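Local coordinates for protein group II chitinase (Ostrinia furnacalis, PDB 6JAW) that probably hydrolyses internal linkages of chitin as an endochitinase, through the glycoside hydrolase family 18 catalytic domain described here, at residues 12-17 with 345-350; 42-47 with 81-86. All blocks are in the same frame, centred on the assembly; numbering follows the deposited sequence.

Contact 1 (12-17 with 345-350). With BBO (2-[3-(morpholin-4-yl)propyl]-1H-benzo[de]isoquinoline-1,3(2H)-dione), chain B.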
ATOM      1  N   TYR A  12      -6.480   2.731  -0.674  1.00 13.20           N
ATOM      2  CA  TYR A  12      -5.805   3.799   0.039  1.00 12.30           C
ATOM      3  C   TYR A  12      -6.060   5.122  -0.666  1.00 16.41           C
ATOM      4  O   TYR A  12      -5.872   5.247  -1.882  1.00 14.68           O
ATOM      5  CB  TYR A  12      -4.310   3.518   0.171  1.00 15.16           C
ATOM      6  CG  TYR A  12      -4.006   2.701   1.410  1.00 19.10           C
ATOM      7  CD1 TYR A  12      -4.183   1.323   1.415  1.00 19.57           C
ATOM      8  CD2 TYR A  12      -3.587   3.311   2.586  1.00 21.73           C
ATOM      9  CE1 TYR A  12      -3.928   0.569   2.550  1.00 22.67           C
ATOM     10  CE2 TYR A  12      -3.323   2.561   3.728  1.00 20.60           C
ATOM     11  CZ  TYR A  12      -3.499   1.190   3.700  1.00 22.45           C
ATOM     12  OH  TYR A  12      -3.252   0.431   4.824  1.00 26.95           O
ATOM     13  N   TYR A  13      -6.553   6.082   0.098  1.00 14.75           N
ATOM     14  CA  TYR A  13      -6.680   7.462  -0.328  1.00 16.85           C
ATOM     15  C   TYR A  13      -5.528   8.249   0.280  1.00 18.17           C
ATOM     16  O   TYR A  13      -5.193   8.061   1.453  1.00 14.98           O
ATOM     17  CB  TYR A  13      -8.021   8.050   0.121  1.00 15.42           C
ATOM     18  CG  TYR A  13      -8.128   9.534  -0.129  1.00 21.03           C
ATOM     19  CD1 TYR A  13      -8.592  10.018  -1.344  1.00 21.32           C
ATOM     20  CD2 TYR A  13      -7.757  10.452   0.846  1.00 21.42           C
ATOM     21  CE1 TYR A  13      -8.677  11.376  -1.584  1.00 22.49           C
ATOM     22  CE2 TYR A  13      -7.835  11.806   0.616  1.00 23.53           C
ATOM     23  CZ  TYR A  13      -8.298  12.262  -0.599  1.00 20.73           C
ATOM     24  OH  TYR A  13      -8.381  13.611  -0.826  1.00 28.93           O
ATOM     25  N   THR A  14      -4.913   9.122  -0.513  1.00 13.59           N
ATOM     26  CA  THR A  14      -3.795   9.926  -0.041  1.00 15.40           C
ATOM     27  C   THR A  14      -4.172  11.397  -0.129  1.00 20.68           C
ATOM     28  O   THR A  14      -4.653  11.860  -1.169  1.00 16.73           O
ATOM     29  CB  THR A  14      -2.523   9.624  -0.840  1.00 19.54           C
ATOM     30  OG1 THR A  14      -2.675  10.086  -2.188  1.00 21.97           O
ATOM     31  CG2 THR A  14      -2.255   8.108  -0.856  1.00 16.94           C
ATOM     32  N   ASN A  15      -3.971  12.134   0.964  1.00 17.46           N
ATOM     33  CA  ASN A  15      -4.392  13.528   0.946  1.00 18.36           C
ATOM     34  C   ASN A  15      -3.456  14.401   0.120  1.00 23.34           C
ATOM     35  O   ASN A  15      -3.859  15.490  -0.305  1.00 28.24           O
ATOM     36  CB  ASN A  15      -4.529  14.077   2.370  1.00 26.24           C
ATOM     37  CG  ASN A  15      -3.275  13.902   3.196  1.00 26.09           C
ATOM     38  OD1 ASN A  15      -2.246  13.430   2.707  1.00 29.87           O
ATOM     39  ND2 ASN A  15      -3.351  14.298   4.464  1.00 23.32           N
ATOM     40  N   TRP A  16      -2.241  13.939  -0.168  1.00 19.70           N
ATOM     41  CA  TRP A  16      -1.342  14.797  -0.923  1.00 19.26           C
ATOM     42  C   TRP A  16      -1.578  14.738  -2.428  1.00 19.37           C
ATOM     43  O   TRP A  16      -1.031  15.576  -3.151  1.00 18.37           O
ATOM     44  CB  TRP A  16       0.119  14.468  -0.587  1.00 15.30           C
ATOM     45  CG  TRP A  16       0.584  13.088  -0.937  1.00 21.30           C
ATOM     46  CD1 TRP A  16       1.197  12.696  -2.091  1.00 20.80           C
ATOM     47  CD2 TRP A  16       0.507  11.921  -0.109  1.00 15.40           C
ATOM     48  NE1 TRP A  16       1.498  11.355  -2.039  1.00 19.27           N
ATOM     49  CE2 TRP A  16       1.082  10.856  -0.834  1.00 22.02           C
ATOM     50  CE3 TRP A  16      -0.001  11.673   1.170  1.00 21.24           C
ATOM     51  CZ2 TRP A  16       1.165   9.562  -0.321  1.00 19.02           C
ATOM     52  CZ3 TRP A  16       0.081  10.386   1.680  1.00 21.68           C
ATOM     53  CH2 TRP A  16       0.661   9.347   0.934  1.00 16.67           C
ATOM     54  N   SER A  17      -2.399  13.806  -2.920  1.00 15.30           N
ATOM     55  CA  SER A  17      -2.712  13.782  -4.346  1.00 16.48           C
ATOM     56  C   SER A  17      -3.555  14.975  -4.779  1.00 19.34           C
ATOM     57  O   SER A  17      -3.722  15.196  -5.982  1.00 16.33           O
ATOM     58  CB  SER A  17      -3.428  12.483  -4.708  1.00 20.08           C
ATOM     59  OG  SER A  17      -4.619  12.327  -3.956  1.00 18.09           O
ATOM     60  N   ILE A 345      -5.168  -1.735  -2.683  1.00 15.90           N
ATOM     61  CA  ILE A 345      -4.505  -0.991  -3.741  1.00 14.05           C
ATOM     62  C   ILE A 345      -3.858   0.252  -3.162  1.00 15.19           C
ATOM     63  O   ILE A 345      -4.426   0.928  -2.296  1.00 14.01           O
ATOM     64  CB  ILE A 345      -5.463  -0.628  -4.891  1.00 19.22           C
ATOM     65  CG1 ILE A 345      -6.588   0.280  -4.399  1.00 16.86           C
ATOM     66  CG2 ILE A 345      -6.000  -1.897  -5.520  1.00 20.12           C
ATOM     67  CD1 ILE A 345      -6.745   1.526  -5.248  1.00 24.95           C
ATOM     68  N   TRP A 346      -2.642   0.515  -3.622  1.00 13.91           N
ATOM     69  CA  TRP A 346      -1.944   1.770  -3.406  1.00 15.21           C
ATOM     70  C   TRP A 346      -1.701   2.363  -4.786  1.00 16.37           C
ATOM     71  O   TRP A 346      -0.874   1.840  -5.538  1.00 16.61           O
ATOM     72  CB  TRP A 346      -0.616   1.564  -2.673  1.00 15.75           C
ATOM     73  CG  TRP A 346       0.019   2.871  -2.397  1.00 19.52           C
ATOM     74  CD1 TRP A 346       0.782   3.615  -3.255  1.00 21.62           C
ATOM     75  CD2 TRP A 346      -0.117   3.645  -1.206  1.00 18.48           C
ATOM     76  NE1 TRP A 346       1.143   4.797  -2.659  1.00 19.94           N
ATOM     77  CE2 TRP A 346       0.607   4.839  -1.398  1.00 26.55           C
ATOM     78  CE3 TRP A 346      -0.772   3.440   0.010  1.00 18.52           C
ATOM     79  CZ2 TRP A 346       0.695   5.823  -0.417  1.00 21.76           C
ATOM     80  CZ3 TRP A 346      -0.687   4.422   0.982  1.00 22.43           C
ATOM     81  CH2 TRP A 346       0.044   5.595   0.762  1.00 22.79           C
ATOM     82  N   ALA A 347      -2.419   3.427  -5.145  1.00 13.94           N
ATOM     83  CA  ALA A 347      -3.464   4.059  -4.350  1.00 14.02           C
ATOM     84  C   ALA A 347      -4.523   4.564  -5.333  1.00 16.33           C
ATOM     85  O   ALA A 347      -4.298   4.542  -6.544  1.00 13.18           O
ATOM     86  CB  ALA A 347      -2.899   5.211  -3.513  1.00 14.25           C
ATOM     87  N   LEU A 348      -5.665   5.023  -4.811  1.00 12.99           N
ATOM     88  CA  LEU A 348      -6.780   5.417  -5.672  1.00 16.39           C
ATOM     89  C   LEU A 348      -6.344   6.412  -6.739  1.00 18.01           C
ATOM     90  O   LEU A 348      -6.717   6.291  -7.913  1.00 16.06           O
ATOM     91  CB  LEU A 348      -7.902   6.020  -4.823  1.00 16.77           C
ATOM     92  CG  LEU A 348      -8.807   5.038  -4.075  1.00 19.51           C
ATOM     93  CD1 LEU A 348      -9.594   5.733  -2.977  1.00 16.69           C
ATOM     94  CD2 LEU A 348      -9.750   4.340  -5.052  1.00 18.34           C
ATOM     95  N   ASP A 349      -5.535   7.389  -6.350  1.00 15.09           N
ATOM     96  CA  ASP A 349      -5.187   8.522  -7.194  1.00 17.24           C
ATOM     97  C   ASP A 349      -4.141   8.193  -8.242  1.00 15.58           C
ATOM     98  O   ASP A 349      -3.789   9.071  -9.036  1.00 16.69           O
ATOM     99  CB  ASP A 349      -4.662   9.655  -6.320  1.00 15.75           C
ATOM    100  CG  ASP A 349      -3.632   9.163  -5.322  1.00 21.35           C
ATOM    101  OD1 ASP A 349      -4.029   8.674  -4.235  1.00 26.97           O
ATOM    102  OD2 ASP A 349      -2.428   9.222  -5.641  1.00 16.82           O
ATOM    103  N   LEU A 350      -3.615   6.973  -8.254  1.00 13.47           N
ATOM    104  CA  LEU A 350      -2.561   6.624  -9.192  1.00 16.13           C
ATOM    105  C   LEU A 350      -3.054   5.783 -10.363  1.00 14.91           C
ATOM    106  O   LEU A 350      -2.369   5.719 -11.387  1.00 16.91           O
ATOM    107  CB  LEU A 350      -1.429   5.893  -8.461  1.00 12.85           C
ATOM    108  CG  LEU A 350      -0.843   6.671  -7.279  1.00 14.60           C
ATOM    109  CD1 LEU A 350       0.044   5.778  -6.413  1.00 15.21           C
ATOM    110  CD2 LEU A 350      -0.060   7.882  -7.772  1.00 14.69           C
TER
HETATM  111  C10 BBO B2101      13.373   0.101   0.636  1.00 32.42           C
HETATM  112  C13 BBO B2101       9.251   2.426  -0.923  1.00 41.62           C
HETATM  113  C15 BBO B2101       7.157   3.625  -0.220  1.00 50.89           C
HETATM  114  C17 BBO B2101       4.057   3.368  -2.163  1.00 49.93           C
HETATM  115  C01 BBO B2101      14.737   0.093   0.904  1.00 33.33           C
HETATM  116  C02 BBO B2101      15.512   1.238   0.687  1.00 32.68           C
HETATM  117  C03 BBO B2101      14.917   2.401   0.199  1.00 35.66           C
HETATM  118  C04 BBO B2101      15.655   3.572  -0.035  1.00 32.22           C
HETATM  119  C05 BBO B2101      15.001   4.710  -0.528  1.00 37.50           C
HETATM  120  C06 BBO B2101      13.649   4.711  -0.788  1.00 39.57           C
HETATM  121  C07 BBO B2101      12.939   3.572  -0.561  1.00 36.59           C
HETATM  122  C08 BBO B2101      13.559   2.409  -0.067  1.00 33.12           C
HETATM  123  C09 BBO B2101      12.794   1.250   0.154  1.00 31.75           C
HETATM  124  C11 BBO B2101      11.297   1.258  -0.134  1.00 34.29           C
HETATM  125  C12 BBO B2101      11.449   3.577  -0.850  1.00 37.31           C
HETATM  126  C14 BBO B2101       8.321   2.741   0.250  1.00 50.01           C
HETATM  127  C16 BBO B2101       5.018   2.979  -1.030  1.00 55.55           C
HETATM  128  C18 BBO B2101       5.664   5.032  -2.644  1.00 63.58           C
HETATM  129  C19 BBO B2101       6.683   3.906  -2.548  1.00 59.28           C
HETATM  130  N01 BBO B2101      10.672   2.423  -0.622  1.00 40.16           N
HETATM  131  N02 BBO B2101       6.440   3.076  -1.367  1.00 66.63           N
HETATM  132  O01 BBO B2101      10.543   0.109   0.092  1.00 44.85           O
HETATM  133  O02 BBO B2101      10.854   4.739  -1.340  1.00 48.22           O
HETATM  134  O03 BBO B2101       4.394   4.515  -2.900  1.00 59.93           O
HETATM  135  O   HOH W   1      -0.501   9.197  -4.051  1.00 21.11           O
HETATM  136  O   HOH W   2      -6.145   9.177  -3.124  1.00 24.88           O
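T14 OG1 is held twice: it donates to D349 OD1 (2.8 Å), arriving 53° above the carboxylate plane, and accepts a hydrogen from a water 3.0 Å from T14 OG1. The other oxygen of D349 forms a salt bridge with R20, and S17 CB packs 3.4 Å from D349 CG, so the acid is fixed from several directions. Two backbone bonds establish the parallel pairing: Y12 N to I345 O (3.2 Å) and L348 N to Y12 O (2.9 Å). Between them the W346–A347 peptide is cis, a non-proline cis bond known at this tryptophan in family 18 chitinases. The W346 indole meets Y12 obliquely, the planes at 44° and Y12 CD2 3.5 Å from W346 CZ3, placed by a first torsion of -176° that turns CG away from the backbone N. W16 comes in edge against edge, its CZ2 3.8 Å from W346 CZ2. Morpholine carbon C17 of the ligand lies over a face of W346, consistent with the tryptophan floor of the substrate cleft, and Y12 OH bonds to D124. Strands 8-14 and 342-346 are neighbours in the TIM barrel, flanked by strands 38-46 and 244-257; helix 363-373 covers I345 and L348.

Contact 2 (42-47 with 81-86). With BBO (2-[3-(morpholin-4-yl)propyl]-1H-benzo[de]isoquinoline-1,3(2H)-dione), chain B.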
ATOM      1  N   GLY A  42      -4.850   8.068   4.158  1.00 13.35           N
ATOM      2  CA  GLY A  42      -3.446   8.277   4.488  1.00 17.36           C
ATOM      3  C   GLY A  42      -3.056   9.734   4.293  1.00 15.31           C
ATOM      4  O   GLY A  42      -3.302  10.307   3.234  1.00 17.97           O
ATOM      5  N   PHE A  43      -2.447  10.327   5.321  1.00 19.46           N
ATOM      6  CA  PHE A  43      -2.116   9.712   6.606  1.00 16.50           C
ATOM      7  C   PHE A  43      -2.327  10.727   7.726  1.00 18.53           C
ATOM      8  O   PHE A  43      -2.116  11.921   7.525  1.00 19.27           O
ATOM      9  CB  PHE A  43      -0.652   9.264   6.659  1.00 17.09           C
ATOM     10  CG  PHE A  43      -0.346   8.055   5.840  1.00 19.43           C
ATOM     11  CD1 PHE A  43      -0.653   6.798   6.311  1.00 16.17           C
ATOM     12  CD2 PHE A  43       0.269   8.177   4.607  1.00 19.52           C
ATOM     13  CE1 PHE A  43      -0.372   5.674   5.565  1.00 18.40           C
ATOM     14  CE2 PHE A  43       0.557   7.058   3.853  1.00 22.53           C
ATOM     15  CZ  PHE A  43       0.234   5.803   4.331  1.00 19.42           C
ATOM     16  N   ALA A  44      -2.727  10.253   8.901  1.00 12.46           N
ATOM     17  CA  ALA A  44      -2.419  10.978  10.123  1.00 14.33           C
ATOM     18  C   ALA A  44      -0.991  10.647  10.552  1.00 16.34           C
ATOM     19  O   ALA A  44      -0.405   9.654  10.117  1.00 18.24           O
ATOM     20  CB  ALA A  44      -3.407  10.622  11.234  1.00 13.16           C
ATOM     21  N   VAL A  45      -0.419  11.493  11.407  1.00 18.55           N
ATOM     22  CA  VAL A  45       0.960  11.316  11.839  1.00 18.80           C
ATOM     23  C   VAL A  45       1.027  11.366  13.359  1.00 18.99           C
ATOM     24  O   VAL A  45       0.094  11.791  14.039  1.00 16.86           O
ATOM     25  CB  VAL A  45       1.916  12.360  11.226  1.00 17.89           C
ATOM     26  CG1 VAL A  45       1.958  12.213   9.711  1.00 20.03           C
ATOM     27  CG2 VAL A  45       1.503  13.774  11.633  1.00 18.51           C
ATOM     28  N   LEU A  46       2.163  10.919  13.883  1.00 17.56           N
ATOM     29  CA  LEU A  46       2.432  10.973  15.312  1.00 21.77           C
ATOM     30  C   LEU A  46       3.035  12.330  15.646  1.00 17.93           C
ATOM     31  O   LEU A  46       4.121  12.662  15.165  1.00 20.96           O
ATOM     32  CB  LEU A  46       3.378   9.847  15.718  1.00 21.13           C
ATOM     33  CG  LEU A  46       3.549   9.660  17.222  1.00 23.60           C
ATOM     34  CD1 LEU A  46       2.197   9.371  17.869  1.00 22.08           C
ATOM     35  CD2 LEU A  46       4.528   8.533  17.473  1.00 19.48           C
ATOM     36  N   GLY A  47       2.327  13.117  16.442  1.00 17.08           N
ATOM     37  CA  GLY A  47       2.818  14.427  16.811  1.00 20.72           C
ATOM     38  C   GLY A  47       3.952  14.343  17.813  1.00 31.37           C
ATOM     39  O   GLY A  47       4.280  13.281  18.350  1.00 28.78           O
ATOM     40  N   LEU A  81      -8.808   5.588   9.200  1.00 10.68           N
ATOM     41  CA  LEU A  81      -7.723   6.557   9.165  1.00 12.00           C
ATOM     42  C   LEU A  81      -6.407   5.823   9.367  1.00 15.88           C
ATOM     43  O   LEU A  81      -6.271   5.041  10.312  1.00 15.29           O
ATOM     44  CB  LEU A  81      -7.913   7.624  10.244  1.00 12.33           C
ATOM     45  CG  LEU A  81      -6.789   8.638  10.427  1.00 13.39           C
ATOM     46  CD1 LEU A  81      -6.531   9.428   9.140  1.00 12.18           C
ATOM     47  CD2 LEU A  81      -7.177   9.568  11.556  1.00 14.66           C
ATOM     48  N   ALA A  82      -5.452   6.051   8.468  1.00 13.37           N
ATOM     49  CA  ALA A  82      -4.148   5.418   8.586  1.00 13.09           C
ATOM     50  C   ALA A  82      -3.196   6.328   9.345  1.00 16.07           C
ATOM     51  O   ALA A  82      -3.186   7.546   9.150  1.00 15.21           O
ATOM     52  CB  ALA A  82      -3.558   5.084   7.216  1.00 13.80           C
ATOM     53  N   LEU A  83      -2.389   5.721  10.205  1.00 16.23           N
ATOM     54  CA  LEU A  83      -1.393   6.428  10.992  1.00 15.14           C
ATOM     55  C   LEU A  83      -0.004   6.006  10.539  1.00 16.24           C
ATOM     56  O   LEU A  83       0.317   4.813  10.528  1.00 16.76           O
ATOM     57  CB  LEU A  83      -1.570   6.132  12.481  1.00 16.46           C
ATOM     58  CG  LEU A  83      -0.471   6.678  13.381  1.00 18.59           C
ATOM     59  CD1 LEU A  83      -0.521   8.202  13.416  1.00 17.22           C
ATOM     60  CD2 LEU A  83      -0.640   6.098  14.762  1.00 20.31           C
ATOM     61  N   GLY A  84       0.815   6.980  10.174  1.00 17.30           N
ATOM     62  CA  GLY A  84       2.196   6.691   9.862  1.00 19.38           C
ATOM     63  C   GLY A  84       2.530   6.905   8.405  1.00 17.41           C
ATOM     64  O   GLY A  84       2.422   8.022   7.892  1.00 18.25           O
ATOM     65  N   GLY A  85       2.920   5.839   7.725  1.00 17.88           N
ATOM     66  CA  GLY A  85       3.410   5.950   6.370  1.00 18.46           C
ATOM     67  C   GLY A  85       4.922   6.034   6.327  1.00 19.66           C
ATOM     68  O   GLY A  85       5.605   6.195   7.341  1.00 14.96           O
ATOM     69  N   TRP A  86       5.446   5.930   5.105  1.00 20.57           N
ATOM     70  CA  TRP A  86       6.891   5.889   4.907  1.00 21.34           C
ATOM     71  C   TRP A  86       7.576   7.113   5.507  1.00 17.96           C
ATOM     72  O   TRP A  86       8.504   6.984   6.312  1.00 18.72           O
ATOM     73  CB  TRP A  86       7.204   5.778   3.416  1.00 24.40           C
ATOM     74  CG  TRP A  86       8.665   5.751   3.129  1.00 23.42           C
ATOM     75  CD1 TRP A  86       9.437   6.785   2.694  1.00 25.97           C
ATOM     76  CD2 TRP A  86       9.541   4.629   3.278  1.00 25.32           C
ATOM     77  NE1 TRP A  86      10.741   6.373   2.549  1.00 24.97           N
ATOM     78  CE2 TRP A  86      10.831   5.052   2.902  1.00 25.08           C
ATOM     79  CE3 TRP A  86       9.359   3.303   3.685  1.00 26.14           C
ATOM     80  CZ2 TRP A  86      11.934   4.200   2.923  1.00 27.21           C
ATOM     81  CZ3 TRP A  86      10.457   2.455   3.703  1.00 23.49           C
ATOM     82  CH2 TRP A  86      11.725   2.907   3.324  1.00 23.61           C
TER
HETATM   83  C10 BBO B2101      13.373   0.101   0.636  1.00 32.42           C
HETATM   84  C13 BBO B2101       9.251   2.426  -0.923  1.00 41.62           C
HETATM   85  C15 BBO B2101       7.157   3.625  -0.220  1.00 50.89           C
HETATM   86  C17 BBO B2101       4.057   3.368  -2.163  1.00 49.93           C
HETATM   87  C01 BBO B2101      14.737   0.093   0.904  1.00 33.33           C
HETATM   88  C02 BBO B2101      15.512   1.238   0.687  1.00 32.68           C
HETATM   89  C03 BBO B2101      14.917   2.401   0.199  1.00 35.66           C
HETATM   90  C04 BBO B2101      15.655   3.572  -0.035  1.00 32.22           C
HETATM   91  C05 BBO B2101      15.001   4.710  -0.528  1.00 37.50           C
HETATM   92  C06 BBO B2101      13.649   4.711  -0.788  1.00 39.57           C
HETATM   93  C07 BBO B2101      12.939   3.572  -0.561  1.00 36.59           C
HETATM   94  C08 BBO B2101      13.559   2.409  -0.067  1.00 33.12           C
HETATM   95  C09 BBO B2101      12.794   1.250   0.154  1.00 31.75           C
HETATM   96  C11 BBO B2101      11.297   1.258  -0.134  1.00 34.29           C
HETATM   97  C12 BBO B2101      11.449   3.577  -0.850  1.00 37.31           C
HETATM   98  C14 BBO B2101       8.321   2.741   0.250  1.00 50.01           C
HETATM   99  C16 BBO B2101       5.018   2.979  -1.030  1.00 55.55           C
HETATM  100  C18 BBO B2101       5.664   5.032  -2.644  1.00 63.58           C
HETATM  101  C19 BBO B2101       6.683   3.906  -2.548  1.00 59.28           C
HETATM  102  N01 BBO B2101      10.672   2.423  -0.622  1.00 40.16           N
HETATM  103  N02 BBO B2101       6.440   3.076  -1.367  1.00 66.63           N
HETATM  104  O01 BBO B2101      10.543   0.109   0.092  1.00 44.85           O
HETATM  105  O02 BBO B2101      10.854   4.739  -1.340  1.00 48.22           O
HETATM  106  O03 BBO B2101       4.394   4.515  -2.900  1.00 59.93           O
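The F43 ring lies across the end of the neighbouring strand, with G85 CA centred over one face: the distance from G85 CA to the ring centroid is 3.8 Å, 13° off the normal, a CH-pi contact. G84 O comes over the same ring nearer its root, 3.4 Å from F43 CG, while A82 CB meets F43 CD1 at 3.5 Å from an oblique direction. This placement follows from a first torsion of -73°, which sets CG beside the backbone N. The peptide preceding F43 is cis, a non-proline cis bond familiar at this strand in family 18 chitinases. G84 and G85 both have positive phi, conformations suited to glycine, and the bare G85 CA can settle directly on the ring. A82 to G85 occupy the place of the family's SxGG motif, with alanine in the serine position.

A44 carries the parallel pairing: A44 N bonds to A82 O (2.8 Å) and G84 N to A44 O (2.9 Å). L81 and L83 both point CG away from the backbone N. L83 (chi1 172°) thereby brings CD1 to 3.5 Å from V45 C, and L81 brings CD2 to 3.9 Å from A44 CB. Beyond the glycines, W86 turns a face to the ligand, with W86 CE3 3.6 Å from linker carbon C14.

Strand 52-54, antiparallel to 38-46, supplies M52 against A44 and L83. Helix 101-118 packs on L81, L83 and L46 through F114, L115 and F107, and helix 93-98 adds Y94 beside L83 and L46.

Overall arrangement
From the N terminus, strand 8-14 is followed by strand 38-46, and then by strand 78-84, where contact 2 closes the 33-residue excursion that holds strand 52-54 and helices 57-62 and 65-70. The chain goes on through the remaining barrel strands to 342-346, which returns beside the first strand; contact 1 thus closes the TIM barrel, and contact 2 is nested within its long loop. The two centres lie about 13 Å apart, and the contacts join directly: Y13 O to G42 N and N15 N to G42 O are probable hydrogen bonds between segments 12-17 and 42-47, while F43 packs against W346 and W16. Both contacts reach the ligand, through W346 and W86.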